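Local coordinates for light Chain (Clostridium botulinum, PDB 6BVD), which is the zinc metalloprotease domain of the mosaic botulinum neurotoxin type HA and probably cleaves a neuronal SNARE protein, as its relatives do, at residues P26-T31 and Y52-D57. Numbering follows the deposited sequence.
Sequences PPYYET and YRLGID
Leu54 reaches between the side chains of Tyr28 and Tyr29, one methyl to each. It projects from the type II turn Arg53-Ile56 toward the type II turn Pro26-Tyr29, its CG trans to the backbone N (chi1 179°). Its CD1 lies over one face of the Tyr29 ring, displaced toward the rim, in a CH-pi contact 4.2 Å from the ring centroid. The two side chains run antiparallel alongside one another, which brings Tyr29 OH to 3.6 Å from Leu54 CB. Tyr28 instead lies roughly perpendicular to Leu54; its CD2 approaches Leu54 CD2 obliquely at 3.4 Å, and its CB sits 3.5 Å from the same methyl. The Tyr28 hydroxyl is hydrogen-bonded to Ile173 N, and Phe36 packs edge-to-face with Tyr29. On the side away from Leu54, Tyr28 N donates to Glu30 OE2 (2.9 Å), whose carboxylate is also salt-bridged to Arg135. No direct hydrogen bond joins residues 26-31 to residues 52-57. A water lying in the plane of the Tyr29 ring links its OH (2.8 Å) to Arg53 N (2.9 Å). This surface contact between the loops following strands 21-24 and 45-48 therefore combines apolar packing around one leucine with a single water bridge.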
loop_
_atom_site.group_PDB
_atom_site.type_symbol
_atom_site.label_atom_id
_atom_site.label_comp_id
_atom_site.label_asym_id
_atom_site.label_seq_id
_atom_site.Cartn_x
_atom_site.Cartn_y
_atom_site.Cartn_z
ATOM N N PRO A 26 19.607 -24.346 3.726
ATOM C CA PRO A 26 18.833 -24.194 4.968
ATOM C C PRO A 26 19.129 -25.310 5.992
ATOM O O PRO A 26 19.776 -26.303 5.653
ATOM C CB PRO A 26 17.352 -24.169 4.474
ATOM C CG PRO A 26 17.350 -24.650 3.104
ATOM C CD PRO A 26 18.777 -24.722 2.573
ATOM N N PRO A 27 18.720 -25.115 7.264
ATOM C CA PRO A 27 19.012 -26.127 8.285
ATOM C C PRO A 27 18.501 -27.505 7.853
ATOM O O PRO A 27 17.426 -27.585 7.228
ATOM C CB PRO A 27 18.282 -25.606 9.545
ATOM C CG PRO A 27 17.436 -24.493 9.075
ATOM C CD PRO A 27 18.006 -23.953 7.817
ATOM N N TYR A 28 19.308 -28.525 8.139
ATOM C CA TYR A 28 19.104 -29.942 7.798
ATOM C C TYR A 28 19.539 -30.282 6.347
ATOM O O TYR A 28 19.526 -31.459 5.964
ATOM C CB TYR A 28 17.633 -30.371 8.016
ATOM C CG TYR A 28 17.113 -30.143 9.423
ATOM C CD1 TYR A 28 17.839 -30.547 10.530
ATOM C CD2 TYR A 28 15.891 -29.489 9.639
ATOM C CE1 TYR A 28 17.358 -30.338 11.831
ATOM C CE2 TYR A 28 15.408 -29.263 10.922
ATOM C CZ TYR A 28 16.151 -29.681 12.016
ATOM O OH TYR A 28 15.677 -29.473 13.296
ATOM N N TYR A 29 19.972 -29.291 5.555
ATOM C CA TYR A 29 20.427 -29.569 4.186
ATOM C C TYR A 29 21.986 -29.574 4.095
ATOM O O TYR A 29 22.578 -29.492 2.999
ATOM C CB TYR A 29 19.829 -28.562 3.192
ATOM C CG TYR A 29 18.349 -28.810 2.880
ATOM C CD1 TYR A 29 17.974 -29.722 1.896
ATOM C CD2 TYR A 29 17.327 -28.151 3.592
ATOM C CE1 TYR A 29 16.637 -29.990 1.624
ATOM C CE2 TYR A 29 15.986 -28.395 3.300
ATOM C CZ TYR A 29 15.651 -29.304 2.318
ATOM O OH TYR A 29 14.340 -29.558 2.027
ATOM N N GLU A 30 22.632 -29.667 5.247
ATOM C CA GLU A 30 24.088 -29.532 5.318
ATOM C C GLU A 30 24.804 -30.684 4.588
ATOM O O GLU A 30 25.681 -30.448 3.776
ATOM C CB GLU A 30 24.563 -29.480 6.774
ATOM C CG GLU A 30 24.003 -28.349 7.630
ATOM C CD GLU A 30 22.651 -28.705 8.259
ATOM O OE1 GLU A 30 22.261 -29.884 8.200
ATOM O OE2 GLU A 30 22.003 -27.805 8.838
ATOM N N THR A 31 24.393 -31.923 4.840
ATOM C CA THR A 31 25.103 -33.071 4.271
ATOM C C THR A 31 24.870 -33.176 2.781
ATOM O O THR A 31 25.804 -33.434 2.016
ATOM C CB THR A 31 24.686 -34.378 4.958
ATOM O OG1 THR A 31 25.116 -34.313 6.320
ATOM C CG2 THR A 31 25.360 -35.582 4.303
ATOM N N TYR A 52 7.483 -27.098 1.054
ATOM C CA TYR A 52 8.283 -27.701 2.109
ATOM C C TYR A 52 8.285 -29.218 1.944
ATOM O O TYR A 52 7.213 -29.842 1.942
ATOM C CB TYR A 52 7.742 -27.309 3.497
ATOM C CG TYR A 52 8.625 -27.754 4.629
ATOM C CD1 TYR A 52 9.597 -26.914 5.159
ATOM C CD2 TYR A 52 8.482 -29.024 5.175
ATOM C CE1 TYR A 52 10.407 -27.337 6.203
ATOM C CE2 TYR A 52 9.296 -29.463 6.206
ATOM C CZ TYR A 52 10.251 -28.627 6.710
ATOM O OH TYR A 52 11.027 -29.089 7.746
ATOM N N ARG A 53 9.476 -29.813 1.818
ATOM C CA ARG A 53 9.603 -31.258 1.571
ATOM C C ARG A 53 10.494 -32.006 2.555
ATOM O O ARG A 53 10.505 -33.240 2.570
ATOM C CB ARG A 53 10.141 -31.518 0.158
ATOM C CG ARG A 53 9.304 -30.867 -0.915
ATOM C CD ARG A 53 9.721 -31.288 -2.310
ATOM N NE ARG A 53 8.863 -30.664 -3.301
ATOM C CZ ARG A 53 7.667 -31.123 -3.651
ATOM N NH1 ARG A 53 7.181 -32.226 -3.089
ATOM N NH2 ARG A 53 6.958 -30.468 -4.558
ATOM N N LEU A 54 11.224 -31.292 3.403
ATOM C CA LEU A 54 12.207 -31.993 4.231
ATOM C C LEU A 54 11.617 -33.033 5.214
ATOM O O LEU A 54 10.760 -32.717 6.049
ATOM C CB LEU A 54 13.054 -30.993 5.012
ATOM C CG LEU A 54 14.038 -31.785 5.870
ATOM C CD1 LEU A 54 15.338 -32.039 5.108
ATOM C CD2 LEU A 54 14.284 -31.081 7.158
ATOM N N GLY A 55 12.115 -34.268 5.132
ATOM C CA GLY A 55 11.690 -35.316 6.048
ATOM C C GLY A 55 10.304 -35.862 5.773
ATOM O O GLY A 55 9.743 -36.611 6.583
ATOM N N ILE A 56 9.751 -35.513 4.620
ATOM C CA ILE A 56 8.370 -35.865 4.320
ATOM C C ILE A 56 8.282 -36.886 3.194
ATOM O O ILE A 56 8.785 -36.657 2.092
ATOM C CB ILE A 56 7.546 -34.606 3.927
ATOM C CG1 ILE A 56 7.494 -33.603 5.085
ATOM C CG2 ILE A 56 6.139 -34.994 3.472
ATOM C CD1 ILE A 56 6.636 -32.403 4.785
ATOM N N ASP A 57 7.617 -38.000 3.477
ATOM C CA ASP A 57 7.329 -39.017 2.472
ATOM C C ASP A 57 6.632 -38.367 1.275
ATOM O O ASP A 57 5.550 -37.792 1.425
ATOM C CB ASP A 57 6.479 -40.130 3.101
ATOM C CG ASP A 57 6.051 -41.200 2.105
ATOM O OD1 ASP A 57 6.648 -41.317 1.015
ATOM O OD2 ASP A 57 5.114 -41.954 2.441
HETATM O O HOH W 1 11.861 -28.366 2.652
#